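Local coordinates for protein tungsten-containing formylmethanofuran dehydrogenase 2 subunit C (Methanothermobacter wolfeii, PDB 5T5I) that probably serves as a beta-helical subunit of the tungsten enzyme complex that interconverts carbon dioxide and formylmethanofuran in a methanogenic archaeon, at residues G133-S138 with D159-E164; G163-G168 with G182-N187; G201-G206 with H249-A254. One frame throughout, in Å; residues are numbered along the deposited sequence.

Repetition is the principle here: successive turns of a right-handed beta-helix stack in register. Interactions 1 and 2 each pair neighbouring turns, while interaction 3 sets a later corner against a C-terminal loop. From the N terminus, interaction 1 closes the circuit that leaves 133-138, runs through strand 151-154 and returns at 159-164. Interaction 2 begins where that ends, sharing G163 and E164, and joins 163-168 to 182-187 around strand 170-173. The two also touch directly, I162 O lying 2.7 Å from G182 N. Interaction 3 comes later in series, linking 201-206 to the distant loop 249-254, and its first segment rests on the second of interaction 2. The contacts neither nest nor cross.

Interaction 1 of 3, residues G133-S138 with D159-E164; sequences GDYVGS and DNEIGE
The carbonyl O of G133 accepts the backbone N-H of D159 at 3.2 Å. D134 follows with its side chain: OD1 takes the N-H of N160 (2.9 Å) on its anti side, while OD2 shares a water with D159 OD2 and also bonds S94 of the FwdD subunit. With CG beside its own backbone N (chi1 -57°), D134 brings that carboxylate over the next turn. Y135 N donates to N160 O, 2.9 Å away, and the tyrosine side chain runs alongside that of E161, ring and carboxylate planes 57° apart. R141 bonds the Y135 hydroxyl, and a basic side chain of another protein chain holds E161. V136 O then receives G163 N at 2.7 Å, as V136 CB meets I162 CG2. A second water joins G137 O to E164 O. At S138, CB lies 3.5 Å from E164 OE1, which bonds S139 of the calcium site; the E164 side chain itself lies about 3 Å from the calcium ion. Backbone bonds thus set the spacing of the two beta-helix turns. D134 OD1 and D159 OD2 are 4.3 Å apart, and the shared water, with S94 of FwdD for D134, probably tempers the repulsion between these carboxylates.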
ATOM      1  N   GLY C 133      -7.244 -10.998  37.946  1.00 24.53           N
ATOM      2  CA  GLY C 133      -7.990 -11.397  36.751  1.00 23.98           C
ATOM      3  C   GLY C 133      -8.754 -10.256  36.107  1.00 27.48           C
ATOM      4  O   GLY C 133      -8.316  -9.099  36.124  1.00 27.40           O
ATOM      5  N   ASP C 134      -9.908 -10.585  35.519  1.00 23.36           N
ATOM      6  CA  ASP C 134     -10.787  -9.599  34.901  1.00 22.25           C
ATOM      7  C   ASP C 134     -11.649  -8.971  35.997  1.00 24.25           C
ATOM      8  O   ASP C 134     -11.750  -9.526  37.098  1.00 20.97           O
ATOM      9  CB  ASP C 134     -11.711 -10.277  33.862  1.00 24.71           C
ATOM     10  CG  ASP C 134     -10.971 -11.031  32.765  1.00 28.39           C
ATOM     11  OD1 ASP C 134     -10.351 -10.371  31.905  1.00 27.36           O
ATOM     12  OD2 ASP C 134     -11.017 -12.287  32.765  1.00 27.77           O
ATOM     13  N   TYR C 135     -12.281  -7.821  35.691  1.00 21.63           N
ATOM     14  CA  TYR C 135     -13.270  -7.184  36.559  1.00 21.35           C
ATOM     15  C   TYR C 135     -12.773  -6.796  37.970  1.00 24.34           C
ATOM     16  O   TYR C 135     -13.516  -6.935  38.948  1.00 23.51           O
ATOM     17  CB  TYR C 135     -14.534  -8.084  36.671  1.00 21.71           C
ATOM     18  CG  TYR C 135     -15.243  -8.346  35.354  1.00 23.29           C
ATOM     19  CD1 TYR C 135     -15.926  -7.332  34.694  1.00 25.32           C
ATOM     20  CD2 TYR C 135     -15.283  -9.619  34.804  1.00 22.76           C
ATOM     21  CE1 TYR C 135     -16.575  -7.567  33.481  1.00 25.32           C
ATOM     22  CE2 TYR C 135     -15.938  -9.868  33.600  1.00 22.74           C
ATOM     23  CZ  TYR C 135     -16.586  -8.841  32.944  1.00 26.97           C
ATOM     24  OH  TYR C 135     -17.236  -9.091  31.757  1.00 28.11           O
ATOM     25  N   VAL C 136     -11.549  -6.255  38.075  1.00 20.24           N
ATOM     26  CA  VAL C 136     -11.064  -5.748  39.350  1.00 19.19           C
ATOM     27  C   VAL C 136     -11.940  -4.519  39.646  1.00 24.67           C
ATOM     28  O   VAL C 136     -12.062  -3.647  38.783  1.00 24.07           O
ATOM     29  CB  VAL C 136      -9.572  -5.319  39.316  1.00 21.58           C
ATOM     30  CG1 VAL C 136      -9.164  -4.677  40.639  1.00 21.52           C
ATOM     31  CG2 VAL C 136      -8.648  -6.493  38.992  1.00 20.94           C
ATOM     32  N   GLY C 137     -12.546  -4.476  40.829  1.00 22.57           N
ATOM     33  CA  GLY C 137     -13.389  -3.358  41.244  1.00 23.01           C
ATOM     34  C   GLY C 137     -14.556  -3.049  40.326  1.00 26.03           C
ATOM     35  O   GLY C 137     -14.882  -1.884  40.119  1.00 26.55           O
ATOM     36  N   SER C 138     -15.201  -4.082  39.781  1.00 22.29           N
ATOM     37  CA  SER C 138     -16.323  -3.944  38.838  1.00 21.58           C
ATOM     38  C   SER C 138     -17.700  -3.913  39.532  1.00 23.93           C
ATOM     39  O   SER C 138     -17.805  -4.004  40.753  1.00 23.81           O
ATOM     40  CB  SER C 138     -16.306  -5.124  37.864  1.00 23.25           C
ATOM     41  OG  SER C 138     -16.786  -6.281  38.525  1.00 28.94           O
ATOM     42  N   ASP C 159      -6.324  -8.069  33.910  1.00 23.57           N
ATOM     43  CA  ASP C 159      -6.836  -8.389  32.565  1.00 23.36           C
ATOM     44  C   ASP C 159      -7.855  -7.370  32.018  1.00 26.48           C
ATOM     45  O   ASP C 159      -7.460  -6.226  31.778  1.00 25.29           O
ATOM     46  CB  ASP C 159      -7.364  -9.828  32.562  1.00 25.22           C
ATOM     47  CG  ASP C 159      -6.313 -10.874  32.918  1.00 37.45           C
ATOM     48  OD1 ASP C 159      -5.120 -10.652  32.603  1.00 39.35           O
ATOM     49  OD2 ASP C 159      -6.685 -11.921  33.492  1.00 36.96           O
ATOM     50  N   ASN C 160      -9.116  -7.770  31.732  1.00 24.10           N
ATOM     51  CA  ASN C 160     -10.095  -6.884  31.110  1.00 23.45           C
ATOM     52  C   ASN C 160     -11.053  -6.232  32.067  1.00 24.95           C
ATOM     53  O   ASN C 160     -11.375  -6.784  33.116  1.00 24.35           O
ATOM     54  CB  ASN C 160     -10.949  -7.652  30.093  1.00 21.64           C
ATOM     55  CG  ASN C 160     -10.239  -8.113  28.849  1.00 33.89           C
ATOM     56  OD1 ASN C 160      -9.057  -7.867  28.637  1.00 25.39           O
ATOM     57  ND2 ASN C 160     -10.986  -8.710  27.948  1.00 28.67           N
ATOM     58  N   GLU C 161     -11.587  -5.089  31.628  1.00 20.74           N
ATOM     59  CA  GLU C 161     -12.690  -4.389  32.268  1.00 20.50           C
ATOM     60  C   GLU C 161     -12.462  -4.046  33.742  1.00 24.76           C
ATOM     61  O   GLU C 161     -13.385  -4.140  34.558  1.00 23.37           O
ATOM     62  CB  GLU C 161     -13.989  -5.207  32.067  1.00 20.65           C
ATOM     63  CG  GLU C 161     -14.351  -5.415  30.600  1.00 22.03           C
ATOM     64  CD  GLU C 161     -15.618  -6.223  30.423  1.00 34.07           C
ATOM     65  OE1 GLU C 161     -16.722  -5.640  30.527  1.00 25.40           O
ATOM     66  OE2 GLU C 161     -15.510  -7.462  30.285  1.00 24.66           O
ATOM     67  N   ILE C 162     -11.239  -3.604  34.086  1.00 22.37           N
ATOM     68  CA  ILE C 162     -11.000  -3.192  35.456  1.00 23.58           C
ATOM     69  C   ILE C 162     -11.798  -1.882  35.671  1.00 25.65           C
ATOM     70  O   ILE C 162     -11.931  -1.068  34.748  1.00 25.61           O
ATOM     71  CB  ILE C 162      -9.487  -3.036  35.823  1.00 28.66           C
ATOM     72  CG1 ILE C 162      -8.820  -1.872  35.091  1.00 30.54           C
ATOM     73  CG2 ILE C 162      -8.684  -4.347  35.599  1.00 27.67           C
ATOM     74  CD1 ILE C 162      -7.774  -1.228  35.928  1.00 40.86           C
ATOM     75  N   GLY C 163     -12.401  -1.745  36.832  1.00 21.83           N
ATOM     76  CA  GLY C 163     -13.223  -0.582  37.151  1.00 22.22           C
ATOM     77  C   GLY C 163     -14.467  -0.421  36.295  1.00 24.96           C
ATOM     78  O   GLY C 163     -14.925   0.698  36.055  1.00 24.52           O
ATOM     79  N   GLU C 164     -15.033  -1.534  35.831  1.00 22.12           N
ATOM     80  CA  GLU C 164     -16.257  -1.538  35.022  1.00 19.75           C
ATOM     81  C   GLU C 164     -17.422  -0.896  35.806  1.00 23.14           C
ATOM     82  O   GLU C 164     -17.698  -1.307  36.927  1.00 22.65           O
ATOM     83  CB  GLU C 164     -16.569  -2.985  34.593  1.00 20.56           C
ATOM     84  CG  GLU C 164     -17.868  -3.190  33.813  1.00 24.36           C
ATOM     85  CD  GLU C 164     -18.972  -3.933  34.536  1.00 35.09           C
ATOM     86  OE1 GLU C 164     -18.878  -4.091  35.772  1.00 29.25           O
ATOM     87  OE2 GLU C 164     -19.996  -4.249  33.890  1.00 30.00           O
TER
HETATM   88  O   HOH W   1      -8.860 -13.510  33.793  1.00 35.30           O
HETATM   89  O   HOH W   2     -17.180  -0.633  39.553  1.00 19.22           O

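Interaction 2 of 3, residues G163-G168 with G182-N187; sequences GEYMNG and GIHMNN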
ATOM      1  N   GLY C 163     -12.401  -1.745  36.832  1.00 21.83           N
ATOM      2  CA  GLY C 163     -13.223  -0.582  37.151  1.00 22.22           C
ATOM      3  C   GLY C 163     -14.467  -0.421  36.295  1.00 24.96           C
ATOM      4  O   GLY C 163     -14.925   0.698  36.055  1.00 24.52           O
ATOM      5  N   GLU C 164     -15.033  -1.534  35.831  1.00 22.12           N
ATOM      6  CA  GLU C 164     -16.257  -1.538  35.022  1.00 19.75           C
ATOM      7  C   GLU C 164     -17.422  -0.896  35.806  1.00 23.14           C
ATOM      8  O   GLU C 164     -17.698  -1.307  36.927  1.00 22.65           O
ATOM      9  CB  GLU C 164     -16.569  -2.985  34.593  1.00 20.56           C
ATOM     10  CG  GLU C 164     -17.868  -3.190  33.813  1.00 24.36           C
ATOM     11  CD  GLU C 164     -18.972  -3.933  34.536  1.00 35.09           C
ATOM     12  OE1 GLU C 164     -18.878  -4.091  35.772  1.00 29.25           O
ATOM     13  OE2 GLU C 164     -19.996  -4.249  33.890  1.00 30.00           O
ATOM     14  N   TYR C 165     -18.040   0.168  35.243  1.00 20.47           N
ATOM     15  CA  TYR C 165     -19.124   0.946  35.888  1.00 20.77           C
ATOM     16  C   TYR C 165     -18.691   1.569  37.257  1.00 24.00           C
ATOM     17  O   TYR C 165     -19.523   1.779  38.139  1.00 24.67           O
ATOM     18  CB  TYR C 165     -20.434   0.123  36.035  1.00 21.89           C
ATOM     19  CG  TYR C 165     -21.288   0.054  34.788  1.00 22.93           C
ATOM     20  CD1 TYR C 165     -22.129   1.102  34.436  1.00 24.29           C
ATOM     21  CD2 TYR C 165     -21.294  -1.078  33.987  1.00 23.25           C
ATOM     22  CE1 TYR C 165     -22.936   1.035  33.299  1.00 22.29           C
ATOM     23  CE2 TYR C 165     -22.097  -1.163  32.854  1.00 23.97           C
ATOM     24  CZ  TYR C 165     -22.909  -0.098  32.504  1.00 28.76           C
ATOM     25  OH  TYR C 165     -23.684  -0.199  31.379  1.00 28.36           O
ATOM     26  N   MET C 166     -17.405   1.921  37.407  1.00 20.67           N
ATOM     27  CA  MET C 166     -16.881   2.499  38.653  1.00 19.97           C
ATOM     28  C   MET C 166     -17.614   3.793  38.994  1.00 23.85           C
ATOM     29  O   MET C 166     -17.868   4.597  38.105  1.00 23.83           O
ATOM     30  CB  MET C 166     -15.369   2.768  38.517  1.00 22.53           C
ATOM     31  CG  MET C 166     -14.631   2.831  39.808  1.00 26.09           C
ATOM     32  SD  MET C 166     -12.897   3.206  39.457  1.00 29.25           S
ATOM     33  CE  MET C 166     -12.251   3.330  41.069  1.00 27.56           C
ATOM     34  N   ASN C 167     -17.962   3.972  40.267  1.00 22.25           N
ATOM     35  CA  ASN C 167     -18.685   5.138  40.779  1.00 23.71           C
ATOM     36  C   ASN C 167     -18.019   5.767  42.035  1.00 29.72           C
ATOM     37  O   ASN C 167     -18.714   6.284  42.908  1.00 31.59           O
ATOM     38  CB  ASN C 167     -20.107   4.692  41.123  1.00 26.11           C
ATOM     39  CG  ASN C 167     -21.116   5.794  41.133  1.00 46.68           C
ATOM     40  OD1 ASN C 167     -20.897   6.897  40.605  1.00 38.02           O
ATOM     41  ND2 ASN C 167     -22.251   5.506  41.749  1.00 42.60           N
ATOM     42  N   GLY C 168     -16.700   5.698  42.115  1.00 26.86           N
ATOM     43  CA  GLY C 168     -15.922   6.189  43.255  1.00 26.86           C
ATOM     44  C   GLY C 168     -14.804   5.233  43.625  1.00 30.00           C
ATOM     45  O   GLY C 168     -14.749   4.108  43.127  1.00 29.58           O
ATOM     46  N   GLY C 182     -11.708   0.838  32.779  1.00 20.81           N
ATOM     47  CA  GLY C 182     -12.623   1.959  32.981  1.00 21.54           C
ATOM     48  C   GLY C 182     -13.848   1.975  32.078  1.00 25.57           C
ATOM     49  O   GLY C 182     -14.476   3.030  31.905  1.00 24.27           O
ATOM     50  N   ILE C 183     -14.205   0.811  31.492  1.00 21.71           N
ATOM     51  CA  ILE C 183     -15.405   0.665  30.645  1.00 21.39           C
ATOM     52  C   ILE C 183     -16.643   1.172  31.426  1.00 24.44           C
ATOM     53  O   ILE C 183     -16.844   0.767  32.562  1.00 22.93           O
ATOM     54  CB  ILE C 183     -15.591  -0.800  30.145  1.00 24.72           C
ATOM     55  CG1 ILE C 183     -16.753  -0.924  29.111  1.00 25.52           C
ATOM     56  CG2 ILE C 183     -15.781  -1.795  31.302  1.00 24.95           C
ATOM     57  CD1 ILE C 183     -16.333  -0.735  27.682  1.00 30.78           C
ATOM     58  N   HIS C 184     -17.427   2.090  30.838  1.00 22.77           N
ATOM     59  CA  HIS C 184     -18.634   2.670  31.486  1.00 21.52           C
ATOM     60  C   HIS C 184     -18.350   3.361  32.826  1.00 23.08           C
ATOM     61  O   HIS C 184     -19.261   3.517  33.619  1.00 22.89           O
ATOM     62  CB  HIS C 184     -19.748   1.619  31.686  1.00 21.65           C
ATOM     63  CG  HIS C 184     -20.453   1.201  30.452  1.00 23.75           C
ATOM     64  ND1 HIS C 184     -21.343   2.038  29.814  1.00 25.49           N
ATOM     65  CD2 HIS C 184     -20.443   0.009  29.832  1.00 24.65           C
ATOM     66  CE1 HIS C 184     -21.812   1.336  28.794  1.00 25.06           C
ATOM     67  NE2 HIS C 184     -21.304   0.101  28.790  1.00 24.99           N
ATOM     68  N   MET C 185     -17.124   3.846  33.063  1.00 21.00           N
ATOM     69  CA  MET C 185     -16.791   4.507  34.325  1.00 20.84           C
ATOM     70  C   MET C 185     -17.614   5.798  34.487  1.00 23.98           C
ATOM     71  O   MET C 185     -17.783   6.535  33.523  1.00 22.99           O
ATOM     72  CB  MET C 185     -15.270   4.819  34.326  1.00 23.77           C
ATOM     73  CG  MET C 185     -14.771   5.561  35.480  1.00 27.96           C
ATOM     74  SD  MET C 185     -12.981   5.811  35.247  1.00 31.47           S
ATOM     75  CE  MET C 185     -12.518   6.006  36.912  1.00 29.88           C
ATOM     76  N   ASN C 186     -18.151   6.026  35.699  1.00 21.72           N
ATOM     77  CA  ASN C 186     -18.908   7.229  36.062  1.00 22.41           C
ATOM     78  C   ASN C 186     -18.106   8.183  36.932  1.00 26.48           C
ATOM     79  O   ASN C 186     -18.260   9.392  36.801  1.00 26.12           O
ATOM     80  CB  ASN C 186     -20.191   6.858  36.822  1.00 27.18           C
ATOM     81  CG  ASN C 186     -21.276   6.343  35.942  1.00 46.43           C
ATOM     82  OD1 ASN C 186     -21.837   5.269  36.181  1.00 42.38           O
ATOM     83  ND2 ASN C 186     -21.709   7.178  35.016  1.00 38.69           N
ATOM     84  N   ASN C 187     -17.352   7.646  37.894  1.00 24.66           N
ATOM     85  CA  ASN C 187     -16.546   8.417  38.849  1.00 24.66           C
ATOM     86  C   ASN C 187     -15.440   7.522  39.387  1.00 27.97           C
ATOM     87  O   ASN C 187     -15.522   6.297  39.279  1.00 26.99           O
ATOM     88  CB  ASN C 187     -17.423   8.894  40.039  1.00 27.48           C
ATOM     89  CG  ASN C 187     -17.917  10.314  39.965  1.00 63.64           C
ATOM     90  OD1 ASN C 187     -17.325  11.225  40.543  1.00 64.07           O
ATOM     91  ND2 ASN C 187     -19.096  10.521  39.402  1.00 62.48           N
TER
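Y165, which loses more surface to the other segment than any other residue here, lies flat on H184. The two rings form an offset stack, their planes only 5° apart and their centroids separated by 4.3 Å. The offset slides the phenol toward the backbone of its partner: H184 CB sits over the centre of the tyrosine ring, 3.5 Å from the centroid in a CH-pi contact, whereas the Y165 hydroxyl reaches over the centre of the imidazole. Both residues carry CG beside the backbone N (chi1 -81° and -73°), which sends the side chains the same way and lets the faces overlap. H184 NE2 is fixed separately by a bond to an acidic side chain of another protein chain. At the root of the tyrosine side chain, Y165 N donates to I183 O at 3.0 Å, and I183 CG2 packs against E164 CB and CG.

Stacks of side chains at equivalent positions of successive turns are characteristic of the parallel beta-helix, and here type II turns G163-M166 and G182-M185 lie in register. M166 and M185 form a second such pair, directed inward. The extended chain of M166 runs beside that of M185, SD meeting CE at 3.8 Å, and both touch I190 of strand 187-192. The carbonyl O of M166 is gripped twice, by N186 N (2.8 Å) and by N187 N (3.1 Å). N167 and N187 pair in a parallel beta bridge, where G168 N makes a weak bond to N187 O.

Interaction 3 of 3, residues G201-G206 with H249-A254; sequences GGEMAG and HAIKGA
I251 is the residue that fills this contact, pressing its CG1 to 3.5 Å from the carbonyl O of E203. With CG1 beside its backbone N (chi1 -63°), the CG1-CD1 arm lies along E203, where I251 CD1 meets E203 CB at 4.1 Å, and the other branch, CG2, faces A205 CB at 4.2 Å. A254 adds a second touch, its CB lying 3.8 Å from M204 O. These encounters are apolar carbons against one another or against carbonyl oxygens, so the fit depends on shape rather than on polar bonds between the two loops. The polar end of E203 turns to another protein chain, where OE1 bonds an aromatic side chain and OE2 is held by a basic one.

Toward the tip of the turn, at K252 and G253, the association slackens. G253 only grazes A205, their carbonyl oxygens 4.4 Å apart. K252 makes no contact with 201-206; its NZ forms long, weak ion pairs with acidic side chains of another protein chain. Type II turns shape both loops, that of 201-206 running from G201 to M204. D248 anchors E203 N and A250 N. The contact places the corner between strands 196-198 and 208-211 against the loop joining antiparallel strands 241-247 and 256-261.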
ATOM      1  N   GLY C 201     -11.122   3.710  28.861  1.00 22.00           N
ATOM      2  CA  GLY C 201     -12.203   4.667  29.016  1.00 21.97           C
ATOM      3  C   GLY C 201     -13.359   4.511  28.043  1.00 23.16           C
ATOM      4  O   GLY C 201     -14.154   5.444  27.897  1.00 20.99           O
ATOM      5  N   GLY C 202     -13.468   3.344  27.390  1.00 19.35           N
ATOM      6  CA  GLY C 202     -14.560   3.067  26.464  1.00 20.21           C
ATOM      7  C   GLY C 202     -15.898   3.304  27.135  1.00 22.37           C
ATOM      8  O   GLY C 202     -16.119   2.816  28.242  1.00 20.07           O
ATOM      9  N   GLU C 203     -16.738   4.151  26.531  1.00 20.80           N
ATOM     10  CA  GLU C 203     -18.068   4.507  27.042  1.00 20.95           C
ATOM     11  C   GLU C 203     -18.059   5.150  28.458  1.00 23.98           C
ATOM     12  O   GLU C 203     -19.076   5.132  29.146  1.00 23.42           O
ATOM     13  CB  GLU C 203     -19.001   3.286  26.972  1.00 21.52           C
ATOM     14  CG  GLU C 203     -19.254   2.839  25.543  1.00 25.58           C
ATOM     15  CD  GLU C 203     -19.930   1.490  25.477  1.00 36.98           C
ATOM     16  OE1 GLU C 203     -19.218   0.464  25.529  1.00 27.55           O
ATOM     17  OE2 GLU C 203     -21.182   1.463  25.416  1.00 27.11           O
ATOM     18  N   MET C 204     -16.943   5.776  28.875  1.00 21.56           N
ATOM     19  CA  MET C 204     -16.909   6.432  30.182  1.00 20.02           C
ATOM     20  C   MET C 204     -17.745   7.732  30.126  1.00 23.65           C
ATOM     21  O   MET C 204     -17.802   8.399  29.084  1.00 20.31           O
ATOM     22  CB  MET C 204     -15.453   6.716  30.650  1.00 20.57           C
ATOM     23  CG  MET C 204     -14.791   7.901  29.952  1.00 22.67           C
ATOM     24  SD  MET C 204     -13.034   8.200  30.343  1.00 23.75           S
ATOM     25  CE  MET C 204     -13.041   8.137  32.114  1.00 20.49           C
ATOM     26  N   ALA C 205     -18.406   8.055  31.244  1.00 23.01           N
ATOM     27  CA  ALA C 205     -19.198   9.285  31.412  1.00 23.54           C
ATOM     28  C   ALA C 205     -18.523  10.301  32.367  1.00 26.28           C
ATOM     29  O   ALA C 205     -18.851  11.483  32.339  1.00 23.26           O
ATOM     30  CB  ALA C 205     -20.578   8.914  31.944  1.00 24.59           C
ATOM     31  N   GLY C 206     -17.579   9.838  33.177  1.00 26.67           N
ATOM     32  CA  GLY C 206     -16.876  10.652  34.164  1.00 26.36           C
ATOM     33  C   GLY C 206     -15.749   9.875  34.813  1.00 29.48           C
ATOM     34  O   GLY C 206     -15.502   8.719  34.453  1.00 28.42           O
ATOM     35  N   HIS C 249     -17.170  10.703  23.964  1.00 24.12           N
ATOM     36  CA  HIS C 249     -18.302  11.431  23.397  1.00 25.26           C
ATOM     37  C   HIS C 249     -19.304  10.564  22.583  1.00 28.94           C
ATOM     38  O   HIS C 249     -20.251  11.120  22.041  1.00 27.89           O
ATOM     39  CB  HIS C 249     -17.858  12.654  22.613  1.00 26.84           C
ATOM     40  CG  HIS C 249     -17.063  13.648  23.398  1.00 30.35           C
ATOM     41  ND1 HIS C 249     -15.817  13.978  22.941  1.00 32.68           N
ATOM     42  CD2 HIS C 249     -17.275  14.309  24.567  1.00 31.84           C
ATOM     43  CE1 HIS C 249     -15.321  14.840  23.798  1.00 32.07           C
ATOM     44  NE2 HIS C 249     -16.136  15.067  24.790  1.00 31.97           N
ATOM     45  N   ALA C 250     -19.178   9.217  22.601  1.00 25.43           N
ATOM     46  CA  ALA C 250     -20.233   8.323  22.131  1.00 25.12           C
ATOM     47  C   ALA C 250     -21.366   8.375  23.181  1.00 27.03           C
ATOM     48  O   ALA C 250     -22.481   7.995  22.870  1.00 26.03           O
ATOM     49  CB  ALA C 250     -19.732   6.890  22.026  1.00 25.28           C
ATOM     50  N   ILE C 251     -21.050   8.789  24.437  1.00 24.10           N
ATOM     51  CA  ILE C 251     -21.993   8.913  25.562  1.00 23.99           C
ATOM     52  C   ILE C 251     -22.445  10.378  25.662  1.00 28.41           C
ATOM     53  O   ILE C 251     -21.616  11.288  25.576  1.00 27.00           O
ATOM     54  CB  ILE C 251     -21.322   8.443  26.882  1.00 25.99           C
ATOM     55  CG1 ILE C 251     -20.938   6.941  26.815  1.00 24.84           C
ATOM     56  CG2 ILE C 251     -22.205   8.730  28.126  1.00 26.91           C
ATOM     57  CD1 ILE C 251     -22.132   5.923  26.915  1.00 26.51           C
ATOM     58  N   LYS C 252     -23.744  10.601  25.904  1.00 25.69           N
ATOM     59  CA  LYS C 252     -24.283  11.959  26.024  1.00 26.59           C
ATOM     60  C   LYS C 252     -23.798  12.615  27.309  1.00 31.22           C
ATOM     61  O   LYS C 252     -23.814  11.978  28.357  1.00 29.45           O
ATOM     62  CB  LYS C 252     -25.825  11.949  25.988  1.00 30.19           C
ATOM     63  CG  LYS C 252     -26.379  11.563  24.631  1.00 37.05           C
ATOM     64  CD  LYS C 252     -27.902  11.466  24.648  1.00 45.67           C
ATOM     65  CE  LYS C 252     -28.427  10.959  23.323  1.00 54.65           C
ATOM     66  NZ  LYS C 252     -29.885  10.670  23.360  1.00 70.06           N
ATOM     67  N   GLY C 253     -23.342  13.867  27.205  1.00 29.02           N
ATOM     68  CA  GLY C 253     -22.863  14.632  28.346  1.00 28.77           C
ATOM     69  C   GLY C 253     -21.606  14.086  29.008  1.00 31.52           C
ATOM     70  O   GLY C 253     -21.386  14.352  30.188  1.00 30.97           O
ATOM     71  N   ALA C 254     -20.760  13.336  28.259  1.00 27.52           N
ATOM     72  CA  ALA C 254     -19.549  12.706  28.804  1.00 26.83           C
ATOM     73  C   ALA C 254     -18.523  13.752  29.281  1.00 27.11           C
ATOM     74  O   ALA C 254     -18.282  14.731  28.583  1.00 25.18           O
ATOM     75  CB  ALA C 254     -18.910  11.804  27.754  1.00 27.90           C
TER